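Local coordinates for 11S globulin (Wrightia tinctoria, PDB 5WXU), which probably serves as a seed storage protein, built as a hexamer, and also binds the plant hormone auxin (indole-3-acetic acid), at residues Ile104-Gly109 against His152-Gly157; His85-Arg90 against Leu178-Ile183. One frame throughout, in Å; residues are numbered along the deposited sequence.

Contact 1: Ile104-Gly109 against His152-Gly157; sequences IIVVQG and HFIRQG
V106 turns its branched side chain onto the backbone at R155: CB of V106 lies 3.4 Å from O of R155. With CG1 anti to the backbone N (chi1 -175°), that methyl is laid against the R155 carbonyl, 3.6 Å from its C atom. The other methyl, CG2, also borders that carbonyl and meets I154, whose side chain crosses that of V106 at about a right angle and touches it with CD1, 4.1 Å from CG2. Valine suits its place because its short methyls can lie close against a main chain, while isoleucine's longer branch can span to it.

Q156 has CG anti to the backbone N (chi1 -179°) and the chain runs on extended, carrying CG alongside the carbonyl of V107, 3.4 Å from its O. OE1 accepts from one water, 2.7 Å away, which in turn accepts from the N-H of G109; NE2 holds another only weakly, and that water donates to V107 O. A long, polar side chain suits this partly exposed place, since its amide can link to the turning backbone through water.

The main chains are tied by a nearly straight bond from G157 N to V106 O (2.8 Å, 172°), in the carbonyl plane, and by a weak, bent one from Q156 N to G109 O. G109 and G157 both adopt positive phi, where a CB would crowd the preceding carbonyl O. R155 points away overall, though its CB brushes G109 O; its exposed chain runs extended from CG to NE.

Just ahead of G109, V107 and Q108 both face V179 in a classic beta bulge. Beyond it the pair 102-108 and 158-162 of one sheet passes into the pair 110-115 and 146-155 of the other, a corner of the cupin beta-barrel.

Contact 2: His85-Arg90 against Leu178-Ile183; sequences HVIENR and LVLLVI. With PO4 (phosphate ion), chain N.
The imidazole of H85 meets V182 and a phosphate ion at its edge, near the ring plane. CD2 lies 3.8 Å from CG2 of V182, while NE2 donates to phosphate O4 at 3.0 Å (146°), a somewhat bent bond. The ring of F93 meets the imidazole with its plane inclined to it, and ND1 is hydrogen-bonded to S65 OG. The side chain leaves the sheet on the face of I87 and L178, and with CG anti to the carbonyl carbon (chi1 -64°) the ring is placed with its NE2 edge at the ion. With both nitrogens engaged, the ring's rotation is probably fixed; histidine suits the place because one flat group can serve a hydroxyl, an anion and apolar neighbours together. The ion probably comes from the crystallisation liquor.

On the same face of the sheet, CD1 of I87 reaches two leucines of the partner strand, 4.0 Å from CD2 of L178 and equally far from CD1 of L180. The isoleucine lies side by side with L178 but slants across L180, and these branched chains make a compact apolar patch beside the histidine. The other face carries V86 and V179, a non-hydrogen-bonded pair whose side chains point the same way and touch through their CG2 methyls at 4.1 Å.

H85 with L180 and I87 with L178 are hydrogen-bonded pairs, each closed by two backbone bonds; that from H85 N to L180 O measures 2.7 Å. The strands run antiparallel, at 163°, with axes 4.8 Å apart.

Strand 80-87 is flanked further by 63-67, and 178-185 by 102-108, whose I104 and V106 extend the apolar patch. The phosphate is also held by S96, N98, H168 and R199, from strands of the second sheet, so it lies between the two sheets of this cupin domain.

Overall arrangement
The two contacts lie in the N-terminal cupin domain with centres 9 Å apart, and they are joined through neighbouring strands 102-108 and 178-185 of one sheet. Backbone bonds are probable from I105 N to L181 O (2.8 Å) and from V107 N to V179 O (2.9 Å), while O of Q108 packs on CD1 of L178 at 3.5 Å. Contact 2 is the buried centre of that sheet and reaches the phosphate; contact 1 is its partly solvent-exposed turn into the second sheet. In sequence, both segments of contact 1 fall between those of contact 2. Neither lies at the auxin pocket around G119, C120 and P121.

Contact 1: Ile104-Gly109 against His152-Gly157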
loop_
_atom_site.group_PDB
_atom_site.type_symbol
_atom_site.label_atom_id
_atom_site.label_comp_id
_atom_site.label_asym_id
_atom_site.label_seq_id
_atom_site.Cartn_x
_atom_site.Cartn_y
_atom_site.Cartn_z
ATOM N N ILE B 104 23.130 -8.607 -10.898
ATOM C CA ILE B 104 24.190 -9.168 -11.792
ATOM C C ILE B 104 24.348 -8.249 -12.980
ATOM O O ILE B 104 23.377 -7.968 -13.665
ATOM C CB ILE B 104 23.797 -10.558 -12.252
ATOM C CG1 ILE B 104 23.651 -11.486 -11.064
ATOM C CG2 ILE B 104 24.921 -11.147 -13.166
ATOM C CD1 ILE B 104 23.092 -12.845 -11.337
ATOM N N ILE B 105 25.551 -7.728 -13.225
ATOM C CA ILE B 105 25.849 -6.900 -14.395
ATOM C C ILE B 105 26.549 -7.788 -15.412
ATOM O O ILE B 105 27.543 -8.421 -15.095
ATOM C CB ILE B 105 26.749 -5.738 -14.027
ATOM C CG1 ILE B 105 25.999 -4.796 -13.100
ATOM C CG2 ILE B 105 27.196 -4.985 -15.279
ATOM C CD1 ILE B 105 26.974 -4.098 -12.229
ATOM N N VAL B 106 25.983 -7.896 -16.581
ATOM C CA VAL B 106 26.627 -8.645 -17.662
ATOM C C VAL B 106 27.610 -7.705 -18.321
ATOM O O VAL B 106 27.245 -6.859 -19.167
ATOM C CB VAL B 106 25.642 -9.240 -18.657
ATOM C CG1 VAL B 106 26.446 -10.115 -19.666
ATOM C CG2 VAL B 106 24.554 -10.029 -17.909
ATOM N N VAL B 107 28.889 -7.928 -17.995
ATOM C CA VAL B 107 30.002 -7.039 -18.383
ATOM C C VAL B 107 30.455 -7.317 -19.812
ATOM O O VAL B 107 30.818 -6.398 -20.560
ATOM C CB VAL B 107 31.180 -7.228 -17.389
ATOM C CG1 VAL B 107 32.414 -6.483 -17.867
ATOM C CG2 VAL B 107 30.824 -6.656 -16.037
ATOM N N GLN B 108 30.348 -8.578 -20.207
ATOM C CA GLN B 108 30.712 -9.046 -21.536
ATOM C C GLN B 108 30.024 -10.359 -21.831
ATOM O O GLN B 108 29.863 -11.168 -20.947
ATOM C CB GLN B 108 32.224 -9.255 -21.588
ATOM C CG GLN B 108 32.756 -9.996 -22.808
ATOM C CD GLN B 108 34.272 -10.240 -22.706
ATOM O OE1 GLN B 108 35.037 -9.274 -22.599
ATOM N NE2 GLN B 108 34.708 -11.519 -22.760
ATOM N N GLY B 109 29.668 -10.578 -23.086
ATOM C CA GLY B 109 29.217 -11.843 -23.542
ATOM C C GLY B 109 27.734 -11.920 -23.619
ATOM O O GLY B 109 27.050 -10.897 -23.483
ATOM N N HIS B 152 16.060 -17.034 -19.589
ATOM C CA HIS B 152 16.300 -15.645 -19.938
ATOM C C HIS B 152 17.538 -15.543 -20.780
ATOM O O HIS B 152 18.529 -16.152 -20.454
ATOM C CB HIS B 152 16.412 -14.836 -18.725
ATOM C CG HIS B 152 15.213 -14.899 -17.834
ATOM N ND1 HIS B 152 14.196 -13.980 -17.891
ATOM C CD2 HIS B 152 14.862 -15.790 -16.870
ATOM C CE1 HIS B 152 13.273 -14.294 -16.985
ATOM N NE2 HIS B 152 13.634 -15.406 -16.390
ATOM N N PHE B 153 17.477 -14.717 -21.831
ATOM C CA PHE B 153 18.600 -14.597 -22.724
ATOM C C PHE B 153 19.271 -13.314 -22.332
ATOM O O PHE B 153 18.731 -12.216 -22.518
ATOM C CB PHE B 153 18.116 -14.651 -24.164
ATOM C CG PHE B 153 17.414 -15.918 -24.466
ATOM C CD1 PHE B 153 16.067 -16.078 -24.148
ATOM C CD2 PHE B 153 18.113 -17.001 -24.931
ATOM C CE1 PHE B 153 15.422 -17.277 -24.366
ATOM C CE2 PHE B 153 17.473 -18.212 -25.157
ATOM C CZ PHE B 153 16.137 -18.351 -24.877
ATOM N N ILE B 154 20.466 -13.440 -21.808
ATOM C CA ILE B 154 21.202 -12.315 -21.238
ATOM C C ILE B 154 22.334 -11.883 -22.171
ATOM O O ILE B 154 22.868 -12.683 -22.976
ATOM C CB ILE B 154 21.695 -12.578 -19.800
ATOM C CG1 ILE B 154 22.715 -13.733 -19.777
ATOM C CG2 ILE B 154 20.496 -12.783 -18.878
ATOM C CD1 ILE B 154 23.473 -13.938 -18.497
ATOM N N ARG B 155 22.659 -10.605 -22.099
ATOM C CA ARG B 155 23.737 -10.058 -22.975
ATOM C C ARG B 155 24.349 -8.886 -22.323
ATOM O O ARG B 155 23.787 -8.343 -21.373
ATOM C CB ARG B 155 23.163 -9.683 -24.362
ATOM C CG ARG B 155 22.196 -8.494 -24.355
ATOM C CD ARG B 155 21.494 -8.311 -25.704
ATOM N NE ARG B 155 20.367 -7.358 -25.529
ATOM C CZ ARG B 155 20.405 -6.028 -25.697
ATOM N NH1 ARG B 155 21.517 -5.384 -26.085
ATOM N NH2 ARG B 155 19.308 -5.317 -25.445
ATOM N N GLN B 156 25.506 -8.470 -22.853
ATOM C CA GLN B 156 26.250 -7.375 -22.336
ATOM C C GLN B 156 25.338 -6.138 -22.128
ATOM O O GLN B 156 24.562 -5.762 -23.048
ATOM C CB GLN B 156 27.430 -7.002 -23.287
ATOM C CG GLN B 156 28.284 -5.848 -22.761
ATOM C CD GLN B 156 29.463 -5.456 -23.693
ATOM O OE1 GLN B 156 29.580 -5.977 -24.769
ATOM N NE2 GLN B 156 30.217 -4.442 -23.307
ATOM N N GLY B 157 25.445 -5.556 -20.928
ATOM C CA GLY B 157 24.673 -4.382 -20.560
ATOM C C GLY B 157 23.450 -4.718 -19.683
ATOM O O GLY B 157 22.862 -3.812 -19.085
HETATM O O HOH W 1 31.181 -3.682 -20.115
HETATM O O HOH W 2 30.100 -8.562 -25.176
#

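Contact 2: His85-Arg90 against Leu178-Ile183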
loop_
_atom_site.group_PDB
_atom_site.type_symbol
_atom_site.label_atom_id
_atom_site.label_comp_id
_atom_site.label_asym_id
_atom_site.label_seq_id
_atom_site.Cartn_x
_atom_site.Cartn_y
_atom_site.Cartn_z
ATOM N N HIS B 85 32.405 -13.366 -11.989
ATOM C CA HIS B 85 32.490 -14.705 -12.562
ATOM C C HIS B 85 32.855 -14.612 -14.018
ATOM O O HIS B 85 32.365 -13.765 -14.723
ATOM C CB HIS B 85 31.179 -15.466 -12.429
ATOM C CG HIS B 85 30.750 -15.743 -11.038
ATOM N ND1 HIS B 85 31.388 -16.641 -10.185
ATOM C CD2 HIS B 85 29.687 -15.243 -10.326
ATOM C CE1 HIS B 85 30.731 -16.687 -9.032
ATOM N NE2 HIS B 85 29.697 -15.842 -9.091
ATOM N N VAL B 86 33.726 -15.538 -14.482
ATOM C CA VAL B 86 34.168 -15.514 -15.833
ATOM C C VAL B 86 33.898 -16.911 -16.329
ATOM O O VAL B 86 34.451 -17.854 -15.776
ATOM C CB VAL B 86 35.642 -15.095 -15.950
ATOM C CG1 VAL B 86 36.093 -15.256 -17.403
ATOM C CG2 VAL B 86 35.807 -13.644 -15.501
ATOM N N ILE B 87 32.964 -17.063 -17.259
ATOM C CA ILE B 87 32.482 -18.356 -17.686
ATOM C C ILE B 87 32.985 -18.561 -19.112
ATOM O O ILE B 87 32.579 -17.858 -19.992
ATOM C CB ILE B 87 30.944 -18.441 -17.655
ATOM C CG1 ILE B 87 30.380 -18.141 -16.219
ATOM C CG2 ILE B 87 30.408 -19.787 -18.085
ATOM C CD1 ILE B 87 28.895 -17.835 -16.211
ATOM N N GLU B 88 33.773 -19.600 -19.326
ATOM C CA GLU B 88 34.230 -19.950 -20.677
ATOM C C GLU B 88 33.157 -20.301 -21.632
ATOM O O GLU B 88 32.046 -20.653 -21.263
ATOM C CB GLU B 88 35.209 -21.130 -20.608
ATOM C CG GLU B 88 36.497 -20.745 -19.927
ATOM C CD GLU B 88 37.420 -21.950 -19.653
ATOM O OE1 GLU B 88 37.301 -23.011 -20.342
ATOM O OE2 GLU B 88 38.262 -21.848 -18.716
ATOM N N ASN B 89 33.500 -20.322 -22.915
ATOM C CA ASN B 89 32.613 -20.882 -23.935
ATOM C C ASN B 89 32.126 -22.295 -23.571
ATOM O O ASN B 89 32.873 -23.061 -23.090
ATOM C CB ASN B 89 33.354 -20.935 -25.303
ATOM C CG ASN B 89 32.631 -21.804 -26.336
ATOM O OD1 ASN B 89 33.052 -22.965 -26.593
ATOM N ND2 ASN B 89 31.522 -21.303 -26.888
ATOM N N ARG B 90 30.843 -22.552 -23.786
ATOM C CA ARG B 90 30.131 -23.755 -23.429
ATOM C C ARG B 90 30.209 -24.114 -21.931
ATOM O O ARG B 90 29.915 -25.240 -21.560
ATOM C CB ARG B 90 30.548 -24.878 -24.349
ATOM C CG ARG B 90 30.071 -24.653 -25.779
ATOM C CD ARG B 90 30.408 -25.798 -26.725
ATOM N NE ARG B 90 29.833 -25.501 -28.038
ATOM C CZ ARG B 90 29.793 -26.338 -29.073
ATOM N NH1 ARG B 90 30.311 -27.569 -28.985
ATOM N NH2 ARG B 90 29.221 -25.931 -30.208
ATOM N N LEU B 178 31.763 -15.114 -20.944
ATOM C CA LEU B 178 30.634 -14.419 -20.308
ATOM C C LEU B 178 31.107 -13.928 -18.975
ATOM O O LEU B 178 31.563 -14.724 -18.174
ATOM C CB LEU B 178 29.526 -15.380 -20.177
ATOM C CG LEU B 178 28.243 -14.915 -19.452
ATOM C CD1 LEU B 178 27.592 -13.798 -20.222
ATOM C CD2 LEU B 178 27.265 -16.066 -19.349
ATOM N N VAL B 179 31.054 -12.621 -18.698
ATOM C CA VAL B 179 31.695 -12.065 -17.501
ATOM C C VAL B 179 30.515 -11.417 -16.741
ATOM O O VAL B 179 29.832 -10.566 -17.315
ATOM C CB VAL B 179 32.767 -11.021 -17.814
ATOM C CG1 VAL B 179 33.226 -10.322 -16.571
ATOM C CG2 VAL B 179 33.931 -11.704 -18.550
ATOM N N LEU B 180 30.272 -11.971 -15.558
ATOM C CA LEU B 180 29.242 -11.466 -14.630
ATOM C C LEU B 180 29.826 -10.799 -13.371
ATOM O O LEU B 180 30.596 -11.404 -12.613
ATOM C CB LEU B 180 28.339 -12.621 -14.243
ATOM C CG LEU B 180 27.739 -13.503 -15.347
ATOM C CD1 LEU B 180 26.966 -14.626 -14.700
ATOM C CD2 LEU B 180 26.937 -12.728 -16.414
ATOM N N LEU B 181 29.427 -9.562 -13.095
ATOM C CA LEU B 181 29.794 -8.879 -11.904
ATOM C C LEU B 181 28.527 -8.944 -11.013
ATOM O O LEU B 181 27.521 -8.390 -11.408
ATOM C CB LEU B 181 30.107 -7.441 -12.128
ATOM C CG LEU B 181 30.499 -6.718 -10.820
ATOM C CD1 LEU B 181 31.986 -6.904 -10.670
ATOM C CD2 LEU B 181 30.059 -5.272 -10.754
ATOM N N VAL B 182 28.645 -9.598 -9.863
ATOM C CA VAL B 182 27.532 -9.906 -8.918
ATOM C C VAL B 182 27.785 -9.112 -7.645
ATOM O O VAL B 182 28.829 -9.265 -6.959
ATOM C CB VAL B 182 27.438 -11.364 -8.569
ATOM C CG1 VAL B 182 26.189 -11.603 -7.734
ATOM C CG2 VAL B 182 27.423 -12.268 -9.813
ATOM N N ILE B 183 26.813 -8.269 -7.311
ATOM C CA ILE B 183 26.811 -7.511 -6.085
ATOM C C ILE B 183 25.700 -8.118 -5.241
ATOM O O ILE B 183 24.497 -8.039 -5.567
ATOM C CB ILE B 183 26.568 -6.037 -6.288
ATOM C CG1 ILE B 183 27.538 -5.407 -7.266
ATOM C CG2 ILE B 183 26.683 -5.294 -4.957
ATOM C CD1 ILE B 183 29.008 -5.692 -7.021
HETATM P P PO4 N . 26.326 -16.991 -6.847
HETATM O O1 PO4 N . 26.019 -18.279 -5.929
HETATM O O2 PO4 N . 25.601 -16.763 -8.163
HETATM O O3 PO4 N . 25.723 -15.775 -6.132
HETATM O O4 PO4 N . 27.785 -16.533 -6.901
#